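Local coordinates for protein transketolase (Campylobacter jejuni, PDB 3L84) that belongs to the transketolase family of thiamine diphosphate-binding enzymes and pairs with a second copy of itself in a two-chain assembly, at residues A[582-587]-A[598-603]; A[602-607]-A[616-621]; A[48-53]-A[292-297]; A[54-59]-A[140-145]. One frame throughout, in Å; residues are numbered along the deposited sequence.

Interaction 1 of 4, residues A[582-587]-A[598-603]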
loop_
_atom_site.group_PDB
_atom_site.type_symbol
_atom_site.label_atom_id
_atom_site.label_comp_id
_atom_site.label_asym_id
_atom_site.label_seq_id
_atom_site.Cartn_x
_atom_site.Cartn_y
_atom_site.Cartn_z
ATOM N N ILE A 582 6.420 -0.848 -32.352
ATOM C CA ILE A 582 6.163 -1.958 -31.450
ATOM C C ILE A 582 6.888 -1.670 -30.134
ATOM O O ILE A 582 8.119 -1.552 -30.103
ATOM C CB ILE A 582 6.601 -3.303 -32.009
ATOM C CG1 ILE A 582 5.954 -3.583 -33.386
ATOM C CG2 ILE A 582 6.286 -4.434 -31.011
ATOM C CD1 ILE A 582 6.786 -3.199 -34.579
ATOM N N GLY A 583 6.114 -1.566 -29.063
ATOM C CA GLY A 583 6.652 -1.403 -27.713
ATOM C C GLY A 583 6.904 -2.745 -27.066
ATOM O O GLY A 583 6.077 -3.664 -27.226
ATOM N N VAL A 584 8.039 -2.922 -26.403
ATOM C CA VAL A 584 8.432 -4.180 -25.826
ATOM C C VAL A 584 8.911 -3.962 -24.382
ATOM O O VAL A 584 9.898 -3.271 -24.129
ATOM C CB VAL A 584 9.578 -4.802 -26.649
ATOM C CG1 VAL A 584 9.944 -6.159 -26.073
ATOM C CG2 VAL A 584 9.217 -4.891 -28.166
ATOM N N GLU A 585 8.190 -4.541 -23.419
ATOM C CA GLU A 585 8.520 -4.404 -22.009
ATOM C C GLU A 585 8.033 -5.639 -21.266
ATOM O O GLU A 585 6.956 -6.117 -21.523
ATOM C CB GLU A 585 7.859 -3.161 -21.386
ATOM C CG GLU A 585 8.518 -1.847 -21.711
ATOM C CD GLU A 585 7.999 -0.671 -20.886
ATOM O OE1 GLU A 585 6.804 -0.639 -20.445
ATOM O OE2 GLU A 585 8.779 0.269 -20.735
ATOM N N ALA A 586 8.803 -6.063 -20.275
ATOM C CA ALA A 586 8.416 -7.160 -19.384
ATOM C C ALA A 586 7.513 -6.607 -18.282
ATOM O O ALA A 586 7.880 -6.500 -17.106
ATOM C CB ALA A 586 9.648 -7.872 -18.792
ATOM N N ALA A 587 6.328 -6.209 -18.699
ATOM C CA ALA A 587 5.345 -5.517 -17.836
ATOM C C ALA A 587 4.032 -5.529 -18.563
ATOM O O ALA A 587 3.991 -5.735 -19.779
ATOM C CB ALA A 587 5.796 -4.074 -17.561
ATOM N N LYS A 598 1.598 -1.378 -31.555
ATOM C CA LYS A 598 1.477 -2.693 -30.954
ATOM C C LYS A 598 2.315 -2.726 -29.685
ATOM O O LYS A 598 3.342 -2.068 -29.632
ATOM C CB LYS A 598 1.981 -3.802 -31.888
ATOM C CG LYS A 598 1.225 -3.940 -33.208
ATOM C CD LYS A 598 1.773 -5.094 -34.025
ATOM C CE LYS A 598 1.000 -5.220 -35.290
ATOM N NZ LYS A 598 1.541 -6.412 -36.059
ATOM N N VAL A 599 1.905 -3.519 -28.700
ATOM C CA VAL A 599 2.632 -3.676 -27.466
ATOM C C VAL A 599 2.828 -5.152 -27.179
ATOM O O VAL A 599 1.858 -5.905 -27.178
ATOM C CB VAL A 599 1.908 -2.985 -26.302
ATOM C CG1 VAL A 599 2.585 -3.252 -24.965
ATOM C CG2 VAL A 599 1.772 -1.486 -26.565
ATOM N N TYR A 600 4.088 -5.530 -26.962
ATOM C CA TYR A 600 4.537 -6.867 -26.670
ATOM C C TYR A 600 4.999 -6.885 -25.223
ATOM O O TYR A 600 6.114 -6.521 -24.910
ATOM C CB TYR A 600 5.687 -7.234 -27.605
ATOM C CG TYR A 600 6.050 -8.696 -27.690
ATOM C CD1 TYR A 600 5.364 -9.547 -28.522
ATOM C CD2 TYR A 600 7.089 -9.222 -26.945
ATOM C CE1 TYR A 600 5.704 -10.868 -28.639
ATOM C CE2 TYR A 600 7.429 -10.544 -27.064
ATOM C CZ TYR A 600 6.732 -11.355 -27.918
ATOM O OH TYR A 600 7.033 -12.698 -28.079
ATOM N N GLY A 601 4.069 -7.291 -24.354
ATOM C CA GLY A 601 4.270 -7.232 -22.922
ATOM C C GLY A 601 3.865 -8.518 -22.257
ATOM O O GLY A 601 3.889 -9.598 -22.869
ATOM N N ILE A 602 3.443 -8.404 -20.995
ATOM C CA ILE A 602 2.965 -9.529 -20.217
ATOM C C ILE A 602 1.581 -9.162 -19.692
ATOM O O ILE A 602 1.456 -8.117 -19.031
ATOM C CB ILE A 602 3.930 -9.840 -19.056
ATOM C CG1 ILE A 602 5.345 -10.047 -19.532
ATOM C CG2 ILE A 602 3.406 -11.042 -18.225
ATOM C CD1 ILE A 602 6.346 -10.133 -18.366
ATOM N N GLU A 603 0.621 -10.018 -19.886
ATOM C CA GLU A 603 -0.782 -9.727 -19.497
ATOM C C GLU A 603 -1.226 -10.521 -18.283
ATOM O O GLU A 603 -2.320 -10.262 -17.755
ATOM C CB GLU A 603 -1.701 -9.968 -20.677
ATOM C CG GLU A 603 -1.471 -8.988 -21.795
ATOM C CD GLU A 603 -2.439 -9.206 -22.929
ATOM O OE1 GLU A 603 -3.469 -8.487 -22.978
ATOM O OE2 GLU A 603 -2.192 -10.131 -23.752
#

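Interaction 2 of 4, residues A[602-607]-A[616-621]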
loop_
_atom_site.group_PDB
_atom_site.type_symbol
_atom_site.label_atom_id
_atom_site.label_comp_id
_atom_site.label_asym_id
_atom_site.label_seq_id
_atom_site.Cartn_x
_atom_site.Cartn_y
_atom_site.Cartn_z
ATOM N N ILE A 602 3.443 -8.404 -20.995
ATOM C CA ILE A 602 2.965 -9.529 -20.217
ATOM C C ILE A 602 1.581 -9.162 -19.692
ATOM O O ILE A 602 1.456 -8.117 -19.031
ATOM C CB ILE A 602 3.930 -9.840 -19.056
ATOM C CG1 ILE A 602 5.345 -10.047 -19.532
ATOM C CG2 ILE A 602 3.406 -11.042 -18.225
ATOM C CD1 ILE A 602 6.346 -10.133 -18.366
ATOM N N GLU A 603 0.621 -10.018 -19.886
ATOM C CA GLU A 603 -0.782 -9.727 -19.497
ATOM C C GLU A 603 -1.226 -10.521 -18.283
ATOM O O GLU A 603 -2.320 -10.262 -17.755
ATOM C CB GLU A 603 -1.701 -9.968 -20.677
ATOM C CG GLU A 603 -1.471 -8.988 -21.795
ATOM C CD GLU A 603 -2.439 -9.206 -22.929
ATOM O OE1 GLU A 603 -3.469 -8.487 -22.978
ATOM O OE2 GLU A 603 -2.192 -10.131 -23.752
ATOM N N SER A 604 -0.455 -11.500 -17.858
ATOM C CA SER A 604 -0.771 -12.376 -16.741
ATOM C C SER A 604 0.198 -12.112 -15.603
ATOM O O SER A 604 1.138 -11.347 -15.743
ATOM C CB SER A 604 -0.681 -13.844 -17.195
ATOM O OG SER A 604 0.651 -14.213 -17.433
ATOM N N PHE A 605 0.015 -12.810 -14.493
ATOM C CA PHE A 605 1.058 -12.926 -13.494
ATOM C C PHE A 605 2.186 -13.835 -13.985
ATOM O O PHE A 605 2.045 -14.527 -15.016
ATOM C CB PHE A 605 0.537 -13.362 -12.142
ATOM C CG PHE A 605 -0.367 -12.344 -11.496
ATOM C CD1 PHE A 605 0.154 -11.146 -11.024
ATOM C CD2 PHE A 605 -1.721 -12.575 -11.325
ATOM C CE1 PHE A 605 -0.651 -10.195 -10.403
ATOM C CE2 PHE A 605 -2.543 -11.627 -10.730
ATOM C CZ PHE A 605 -1.997 -10.425 -10.264
ATOM N N GLY A 606 3.299 -13.809 -13.297
ATOM C CA GLY A 606 4.469 -14.575 -13.685
ATOM C C GLY A 606 4.462 -16.037 -13.288
ATOM O O GLY A 606 3.407 -16.650 -13.141
ATOM N N GLU A 607 5.660 -16.617 -13.216
ATOM C CA GLU A 607 5.851 -18.033 -12.937
ATOM C C GLU A 607 7.113 -18.214 -12.111
ATOM O O GLU A 607 8.087 -17.546 -12.315
ATOM C CB GLU A 607 6.014 -18.802 -14.251
ATOM C CG GLU A 607 4.762 -18.913 -15.108
ATOM C CD GLU A 607 3.718 -19.838 -14.559
ATOM O OE1 GLU A 607 3.949 -20.580 -13.573
ATOM O OE2 GLU A 607 2.598 -19.798 -15.149
ATOM N N GLU A 616 11.595 -16.974 -21.554
ATOM C CA GLU A 616 11.210 -17.710 -22.770
ATOM C C GLU A 616 9.707 -17.992 -22.735
ATOM O O GLU A 616 8.996 -17.807 -23.732
ATOM C CB GLU A 616 12.011 -19.017 -22.900
ATOM C CG GLU A 616 11.720 -19.806 -24.148
ATOM C CD GLU A 616 12.118 -19.102 -25.421
ATOM O OE1 GLU A 616 13.123 -18.343 -25.454
ATOM O OE2 GLU A 616 11.449 -19.359 -26.447
ATOM N N ARG A 617 9.210 -18.432 -21.581
ATOM C CA ARG A 617 7.792 -18.711 -21.404
ATOM C C ARG A 617 6.922 -17.510 -21.796
ATOM O O ARG A 617 5.861 -17.680 -22.395
ATOM C CB ARG A 617 7.587 -19.104 -19.924
ATOM C CG ARG A 617 6.170 -19.010 -19.414
ATOM C CD ARG A 617 5.261 -20.078 -19.962
ATOM N NE ARG A 617 4.088 -20.046 -19.083
ATOM C CZ ARG A 617 3.116 -19.139 -19.137
ATOM N NH1 ARG A 617 3.056 -18.244 -20.103
ATOM N NH2 ARG A 617 2.201 -19.151 -18.190
ATOM N N PHE A 618 7.367 -16.315 -21.430
ATOM C CA PHE A 618 6.599 -15.113 -21.679
ATOM C C PHE A 618 6.923 -14.437 -23.006
ATOM O O PHE A 618 6.383 -13.366 -23.313
ATOM C CB PHE A 618 6.717 -14.169 -20.448
ATOM C CG PHE A 618 5.866 -14.646 -19.314
ATOM C CD1 PHE A 618 4.499 -14.477 -19.361
ATOM C CD2 PHE A 618 6.404 -15.343 -18.257
ATOM C CE1 PHE A 618 3.719 -15.005 -18.350
ATOM C CE2 PHE A 618 5.638 -15.853 -17.231
ATOM C CZ PHE A 618 4.308 -15.663 -17.261
ATOM N N GLY A 619 7.733 -15.113 -23.836
ATOM C CA GLY A 619 7.897 -14.673 -25.209
ATOM C C GLY A 619 9.054 -13.776 -25.503
ATOM O O GLY A 619 9.155 -13.264 -26.614
ATOM N N PHE A 620 9.944 -13.581 -24.556
ATOM C CA PHE A 620 11.065 -12.630 -24.717
ATOM C C PHE A 620 12.265 -13.306 -25.313
ATOM O O PHE A 620 13.226 -13.641 -24.635
ATOM C CB PHE A 620 11.340 -11.881 -23.405
ATOM C CG PHE A 620 10.178 -11.026 -22.992
ATOM C CD1 PHE A 620 10.022 -9.757 -23.535
ATOM C CD2 PHE A 620 9.203 -11.499 -22.145
ATOM C CE1 PHE A 620 8.917 -8.989 -23.224
ATOM C CE2 PHE A 620 8.096 -10.738 -21.847
ATOM C CZ PHE A 620 7.940 -9.474 -22.396
ATOM N N SER A 621 12.139 -13.584 -26.610
ATOM C CA SER A 621 13.231 -14.129 -27.433
ATOM C C SER A 621 13.194 -13.435 -28.774
ATOM O O SER A 621 12.145 -12.957 -29.207
ATOM C CB SER A 621 13.108 -15.640 -27.648
ATOM O OG SER A 621 12.065 -15.916 -28.575
HETATM O O HOH W 1 0.564 -16.593 -19.076
#

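Interaction 3 of 4, residues A[48-53]-A[292-297]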
loop_
_atom_site.group_PDB
_atom_site.type_symbol
_atom_site.label_atom_id
_atom_site.label_comp_id
_atom_site.label_asym_id
_atom_site.label_seq_id
_atom_site.Cartn_x
_atom_site.Cartn_y
_atom_site.Cartn_z
ATOM N N HIS A 48 9.176 28.766 17.414
ATOM C CA HIS A 48 8.996 28.959 15.976
ATOM C C HIS A 48 9.032 30.432 15.631
ATOM O O HIS A 48 8.748 31.283 16.476
ATOM C CB HIS A 48 7.682 28.299 15.506
ATOM C CG HIS A 48 6.403 28.903 16.019
ATOM N ND1 HIS A 48 6.061 29.062 17.354
ATOM C CD2 HIS A 48 5.329 29.308 15.312
ATOM C CE1 HIS A 48 4.838 29.583 17.426
ATOM N NE2 HIS A 48 4.368 29.720 16.197
ATOM N N ASN A 49 9.406 30.721 14.394
ATOM C CA ASN A 49 9.410 32.081 13.878
ATOM C C ASN A 49 8.385 32.220 12.741
ATOM O O ASN A 49 8.638 31.795 11.629
ATOM C CB ASN A 49 10.789 32.499 13.377
ATOM C CG ASN A 49 10.812 33.953 12.998
ATOM O OD1 ASN A 49 9.748 34.618 13.023
ATOM N ND2 ASN A 49 11.989 34.482 12.721
ATOM N N PRO A 50 7.194 32.773 13.044
ATOM C CA PRO A 50 6.168 32.937 12.016
ATOM C C PRO A 50 6.662 33.695 10.773
ATOM O O PRO A 50 6.111 33.510 9.697
ATOM C CB PRO A 50 5.065 33.702 12.764
ATOM C CG PRO A 50 5.249 33.361 14.185
ATOM C CD PRO A 50 6.764 33.299 14.348
ATOM N N LYS A 51 7.656 34.570 10.912
ATOM C CA LYS A 51 8.151 35.339 9.773
ATOM C C LYS A 51 9.304 34.620 9.059
ATOM O O LYS A 51 9.783 35.089 8.018
ATOM C CB LYS A 51 8.595 36.736 10.217
ATOM C CG LYS A 51 7.496 37.534 10.897
ATOM C CD LYS A 51 6.260 37.722 10.029
ATOM C CE LYS A 51 5.304 38.759 10.642
ATOM N NZ LYS A 51 3.914 38.739 10.050
ATOM N N ASN A 52 9.754 33.481 9.598
ATOM C CA ASN A 52 10.722 32.606 8.895
ATOM C C ASN A 52 10.400 31.146 9.181
ATOM O O ASN A 52 11.019 30.500 10.026
ATOM C CB ASN A 52 12.186 32.886 9.228
ATOM C CG ASN A 52 13.107 31.982 8.454
ATOM O OD1 ASN A 52 12.667 31.339 7.473
ATOM N ND2 ASN A 52 14.352 31.863 8.870
ATOM N N PRO A 53 9.461 30.605 8.426
ATOM C CA PRO A 53 9.066 29.209 8.578
ATOM C C PRO A 53 10.145 28.203 8.174
ATOM O O PRO A 53 9.917 27.007 8.310
ATOM C CB PRO A 53 7.841 29.087 7.655
ATOM C CG PRO A 53 7.356 30.479 7.540
ATOM C CD PRO A 53 8.556 31.329 7.516
ATOM N N SER A 292 2.145 37.674 19.703
ATOM C CA SER A 292 3.444 37.854 20.337
ATOM C C SER A 292 4.422 36.760 19.908
ATOM O O SER A 292 5.617 36.947 20.076
ATOM C CB SER A 292 3.300 37.897 21.853
ATOM O OG SER A 292 2.970 36.633 22.359
ATOM N N ALA A 293 3.938 35.662 19.316
ATOM C CA ALA A 293 4.825 34.674 18.676
ATOM C C ALA A 293 5.794 35.303 17.682
ATOM O O ALA A 293 6.910 34.788 17.468
ATOM C CB ALA A 293 4.003 33.549 17.975
ATOM N N VAL A 294 5.392 36.397 17.052
ATOM C CA VAL A 294 6.256 37.095 16.101
ATOM C C VAL A 294 7.524 37.632 16.776
ATOM O O VAL A 294 8.658 37.312 16.364
ATOM C CB VAL A 294 5.465 38.210 15.350
ATOM C CG1 VAL A 294 6.391 39.100 14.492
ATOM C CG2 VAL A 294 4.341 37.552 14.492
ATOM N N GLU A 295 7.345 38.423 17.831
ATOM C CA GLU A 295 8.506 38.991 18.505
ATOM C C GLU A 295 9.336 37.894 19.175
ATOM O O GLU A 295 10.569 37.884 19.091
ATOM C CB GLU A 295 8.064 40.042 19.520
ATOM C CG GLU A 295 9.210 40.659 20.316
ATOM C CD GLU A 295 8.745 41.488 21.518
ATOM O OE1 GLU A 295 7.514 41.637 21.729
ATOM O OE2 GLU A 295 9.624 41.978 22.265
ATOM N N LEU A 296 8.662 36.926 19.791
ATOM C CA LEU A 296 9.358 35.872 20.492
ATOM C C LEU A 296 10.174 35.039 19.521
ATOM O O LEU A 296 11.301 34.644 19.810
ATOM C CB LEU A 296 8.387 34.980 21.278
ATOM C CG LEU A 296 7.686 35.612 22.467
ATOM C CD1 LEU A 296 6.518 34.722 22.953
ATOM C CD2 LEU A 296 8.649 35.902 23.599
ATOM N N GLY A 297 9.578 34.736 18.373
ATOM C CA GLY A 297 10.237 33.945 17.374
ATOM C C GLY A 297 11.415 34.605 16.714
ATOM O O GLY A 297 12.426 33.956 16.414
HETATM O O HOH W 2 7.278 32.317 18.485
HETATM O O HOH W 3 9.188 37.157 13.654
#

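Interaction 4 of 4, residues A[54-59]-A[140-145]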
loop_
_atom_site.group_PDB
_atom_site.type_symbol
_atom_site.label_atom_id
_atom_site.label_comp_id
_atom_site.label_asym_id
_atom_site.label_seq_id
_atom_site.Cartn_x
_atom_site.Cartn_y
_atom_site.Cartn_z
ATOM N N THR A 54 11.277 28.658 7.646
ATOM C CA THR A 54 12.389 27.786 7.300
ATOM C C THR A 54 13.509 27.745 8.341
ATOM O O THR A 54 14.506 27.092 8.117
ATOM C CB THR A 54 13.022 28.176 5.913
ATOM O OG1 THR A 54 13.826 29.348 6.002
ATOM C CG2 THR A 54 11.926 28.351 4.811
ATOM N N TRP A 55 13.352 28.421 9.475
ATOM C CA TRP A 55 14.369 28.420 10.524
ATOM C C TRP A 55 14.680 26.973 10.892
ATOM O O TRP A 55 13.813 26.233 11.337
ATOM C CB TRP A 55 13.870 29.193 11.735
ATOM C CG TRP A 55 14.774 29.091 12.939
ATOM C CD1 TRP A 55 16.153 28.943 12.964
ATOM C CD2 TRP A 55 14.338 29.066 14.306
ATOM N NE1 TRP A 55 16.557 28.843 14.269
ATOM C CE2 TRP A 55 15.475 28.896 15.105
ATOM C CE3 TRP A 55 13.086 29.172 14.913
ATOM C CZ2 TRP A 55 15.418 28.832 16.497
ATOM C CZ3 TRP A 55 13.011 29.106 16.289
ATOM C CH2 TRP A 55 14.193 28.940 17.076
ATOM N N LEU A 56 15.932 26.578 10.708
ATOM C CA LEU A 56 16.281 25.151 10.767
ATOM C C LEU A 56 16.022 24.510 12.125
ATOM O O LEU A 56 15.742 23.320 12.182
ATOM C CB LEU A 56 17.753 24.972 10.400
ATOM C CG LEU A 56 18.216 23.552 10.166
ATOM C CD1 LEU A 56 17.546 22.917 8.947
ATOM C CD2 LEU A 56 19.729 23.569 9.951
ATOM N N ASN A 57 16.162 25.271 13.206
ATOM C CA ASN A 57 16.034 24.731 14.554
ATOM C C ASN A 57 14.673 25.018 15.188
ATOM O O ASN A 57 14.544 24.923 16.399
ATOM C CB ASN A 57 17.190 25.175 15.469
ATOM C CG ASN A 57 17.299 24.323 16.735
ATOM O OD1 ASN A 57 17.178 23.118 16.690
ATOM N ND2 ASN A 57 17.521 24.971 17.888
ATOM N N ARG A 58 13.692 25.365 14.384
ATOM C CA ARG A 58 12.321 25.484 14.871
ATOM C C ARG A 58 11.779 24.144 15.366
ATOM O O ARG A 58 12.138 23.083 14.853
ATOM C CB ARG A 58 11.401 26.002 13.773
ATOM C CG ARG A 58 11.159 25.030 12.655
ATOM C CD ARG A 58 10.506 25.687 11.472
ATOM N NE ARG A 58 10.147 24.730 10.422
ATOM C CZ ARG A 58 10.980 24.402 9.453
ATOM N NH1 ARG A 58 12.217 24.851 9.411
ATOM N NH2 ARG A 58 10.602 23.589 8.486
ATOM N N ASP A 59 10.881 24.171 16.341
ATOM C CA ASP A 59 10.072 22.989 16.595
ATOM C C ASP A 59 9.231 22.677 15.352
ATOM O O ASP A 59 8.766 23.588 14.669
ATOM C CB ASP A 59 9.122 23.201 17.756
ATOM C CG ASP A 59 9.802 23.307 19.092
ATOM O OD1 ASP A 59 10.979 22.891 19.273
ATOM O OD2 ASP A 59 9.166 23.844 20.034
ATOM N N ASP A 140 24.563 22.052 20.147
ATOM C CA ASP A 140 24.477 23.506 20.296
ATOM C C ASP A 140 23.554 24.108 19.233
ATOM O O ASP A 140 22.926 25.145 19.443
ATOM C CB ASP A 140 25.855 24.175 20.157
ATOM C CG ASP A 140 26.775 23.916 21.337
ATOM O OD1 ASP A 140 26.279 23.625 22.450
ATOM O OD2 ASP A 140 28.007 24.038 21.140
ATOM N N LEU A 141 23.482 23.472 18.066
ATOM C CA LEU A 141 22.730 24.020 16.941
ATOM C C LEU A 141 21.392 23.313 16.684
ATOM O O LEU A 141 20.482 23.884 16.074
ATOM C CB LEU A 141 23.561 23.967 15.663
ATOM C CG LEU A 141 24.782 24.876 15.630
ATOM C CD1 LEU A 141 25.480 24.811 14.261
ATOM C CD2 LEU A 141 24.420 26.319 16.025
ATOM N N ILE A 142 21.262 22.044 17.066
ATOM C CA ILE A 142 20.024 21.305 16.829
ATOM C C ILE A 142 19.523 20.732 18.131
ATOM O O ILE A 142 20.174 19.881 18.737
ATOM C CB ILE A 142 20.188 20.191 15.793
ATOM C CG1 ILE A 142 20.641 20.774 14.448
ATOM C CG2 ILE A 142 18.870 19.405 15.634
ATOM C CD1 ILE A 142 19.599 21.585 13.668
ATOM N N ASP A 143 18.400 21.254 18.599
ATOM C CA ASP A 143 17.867 20.869 19.928
ATOM C C ASP A 143 16.337 20.944 20.063
ATOM O O ASP A 143 15.799 20.883 21.159
ATOM C CB ASP A 143 18.563 21.619 21.039
ATOM C CG ASP A 143 18.218 23.067 21.056
ATOM O OD1 ASP A 143 17.348 23.500 20.259
ATOM O OD2 ASP A 143 18.819 23.811 21.884
ATOM N N HIS A 144 15.642 20.978 18.962
ATOM C CA HIS A 144 14.222 21.319 18.951
ATOM C C HIS A 144 13.376 20.050 19.167
ATOM O O HIS A 144 13.876 18.915 19.211
ATOM C CB HIS A 144 13.893 21.971 17.608
ATOM C CG HIS A 144 14.053 21.056 16.448
ATOM N ND1 HIS A 144 13.081 20.153 16.058
ATOM C CD2 HIS A 144 15.106 20.848 15.618
ATOM C CE1 HIS A 144 13.511 19.486 15.001
ATOM N NE2 HIS A 144 14.743 19.878 14.716
ATOM N N LYS A 145 12.084 20.270 19.338
ATOM C CA LYS A 145 11.103 19.189 19.478
ATOM C C LYS A 145 10.350 18.953 18.188
ATOM O O LYS A 145 10.375 19.777 17.262
ATOM C CB LYS A 145 10.128 19.531 20.601
ATOM C CG LYS A 145 10.781 19.681 21.961
ATOM C CD LYS A 145 11.350 18.382 22.520
ATOM C CE LYS A 145 12.008 18.573 23.896
ATOM N NZ LYS A 145 12.618 17.303 24.335
#

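Interaction 1 of 4, residues A[582-587]-A[598-603]
Gly-583 and Tyr-600 carry the parallel pairing that adds strand 598-600 to the edge of the mixed sheet in the C-terminal transketolase domain. The N of Gly-583 gives a 2.9 Å bond to Lys-598 O, and its carbonyl takes the N-H of Tyr-600 almost head-on, with N and O 2.7 Å apart. Glu-585 N then reaches Tyr-600 O at 3.2 Å. On the face that holds Ile-582, Val-584 and Tyr-600, CG2 of Val-584 lies 4.3 Å from CB of Tyr-600. With CG of Tyr-600 anti to its backbone N (chi1 -165°), the ring leads away from the neighbouring strand toward helix 622-629, where it meets Phe-628 edge-to-face and its OH bonds to Gly-619 O. Beyond the strands, Ala-586 sits at the centre of an inverse gamma turn, and the carboxylate of Glu-585 turns away from strand 598-600 to Ser-533, Ser-589 and Arg-463. At that turn the two segments meet once more: CD1 of Ile-602 rests 4.0 Å from CB of Ala-586, while Ile-602 N donates to Ala-587 O over 3.0 Å, coming from above the carbonyl plane, 56° out of it.

Interaction 2 of 4, residues A[602-607]-A[616-621]
A Schellman motif with Gly-619 at its C-prime position ends helix 611-617, and the residues on either side of that glycine, Phe-618 and Phe-620, lean on the loop 602-607. Phe-618 does most of the touching. CG2 of Ile-602 approaches its CD1 at 3.8 Å, the OG of Ser-604 lies at the ring edge 3.3 Å from CE1, and CG of Glu-607 comes within 3.8 Å of CE2. The other branch of Ile-602 serves Phe-620, its CG1 meeting the ring edge 3.7 Å from CE2. One face of the Phe-618 ring is overlain, toward the rim, by the guanidinium of Arg-617, whose NH2 forms a salt bridge with OE2 of Glu-607 at 3.1 Å. The bond is bent, 136° at the hydrogen, and comes to the anti side of the carboxylate, tilted 24° from its plane. A water joins NH1 of Arg-617 to Ser-604 OG, which donates to Phe-605 O at 2.8 Å. Leu-94 of the second subunit packs on Glu-607 and Arg-617, and His-95 of that subunit bonds to Arg-617 NE. The guanidinium therefore has partners on all three nitrogens, and its charge, probably balanced in part by Glu-607, lies where loop, helix end and second subunit meet.

Interaction 3 of 4, residues A[48-53]-A[292-297]
His-48 starts a loop that runs against the first turns of helix 293-310 within the thiamine diphosphate-binding domain. Its carbonyl O comes 3.2 Å from Gly-297 CA, a close approach of backbone to backbone made at a residue without a side chain. The imidazole turns back toward the same helix: CG sits between the backbone N and the carbonyl carbon (chi1 67°), which leaves CE1 4.1 Å from CB of Ala-293. Next, Asn-49 lays its CB and amide along the carbonyl of Gly-297, with CB 3.7 Å from Gly-297 O. Its OD1 accepts the N-H of Lys-51 at 3.0 Å in an Asx turn, inside a type I beta turn from Asn-49 to Asn-52, and ND2 goes to Glu-301, further along the helix. Pro-50 wedges its ring toward the helix, CG 4.0 Å from CB of Ala-293 and CB 4.3 Å from CG2 of Val-294. Lys-51, bent at chi2 (-58°), passes its aliphatic chain over both methyls of Val-294, with CE 4.0 Å from CG1, and sends NZ on to Gly-80 O. Between the two segments themselves, two waters carry the polar links. One donates to both His-48 O and Ala-293 O; the other donates to Asn-49 OD1 over 2.7 Å and also to Val-294 O.

Interaction 4 of 4, residues A[54-59]-A[140-145]
Three direct hydrogen bonds join loop 54-59 to loop 140-145, two of them made by the amide of Asn-57. Its OD1 accepts from Asp-143 N at 2.9 Å, and ND2 gives an almost straight bond, 2.8 Å long, to Asp-143 OD1, a partner lying in the amide plane, though the carboxylate receives it from above its own plane. Both ends of the amide are thus engaged by one residue, which settles which way round it is turned. The third bond runs from Lys-145 N to OD1 of Asp-59 over 2.8 Å and strikes the carboxylate from above its plane; OD2 of Asp-59 is taken by Lys-47 N.

Around the His-144 ring the contacts are of another kind. Arg-58 O lies over one face, 3.2 Å from CG, while OD1 of Asn-57 stands at the edge, 3.3 Å from CD2. The ring is held at both nitrogens, since ND1 donates to Lys-145 O within its own plane, at 3.0 Å, and NE2 bonds to Tyr-404 OH. Across the two loops one apolar pair forms, CD2 of Leu-56 and CD1 of Ile-142, 4.2 Å apart.

Within loop 54-59, Trp-55 to Arg-58 form a type I beta turn, and the indole of Trp-55 packs edge-to-face with Trp-304 of helix 293-310. Helices 118-137 and 391-404 flank Leu-56, Ile-142 and His-144: the first two both touch Tyr-404, and His-144 rests on Ala-130. The two loops lead directly into strands 60-63 and 146-151, neighbours in the parallel sheet.

From the N terminus, the chain first passes through 48-53 and 54-59, consecutive parts of one loop. Interaction 4 closes when 140-145 arrives ahead of strand 146-151, and interaction 3 closes later, at helix 293-310, so interaction 4 nests inside it. The two touch where Pro-53 packs on Arg-58 and Trp-55 on the backbone of His-48 and Asn-49, tying the loop before strand 60-63 to that helix. Interactions 1 and 2 come much later, in the C-terminal domain, across the chain's centre from the first pair. Interaction 1 closes a ten-residue loop when strand 598-600 pairs with strand 580-584; interaction 2 begins on 602-603, where interaction 1 ends, and closes around helix 611-617.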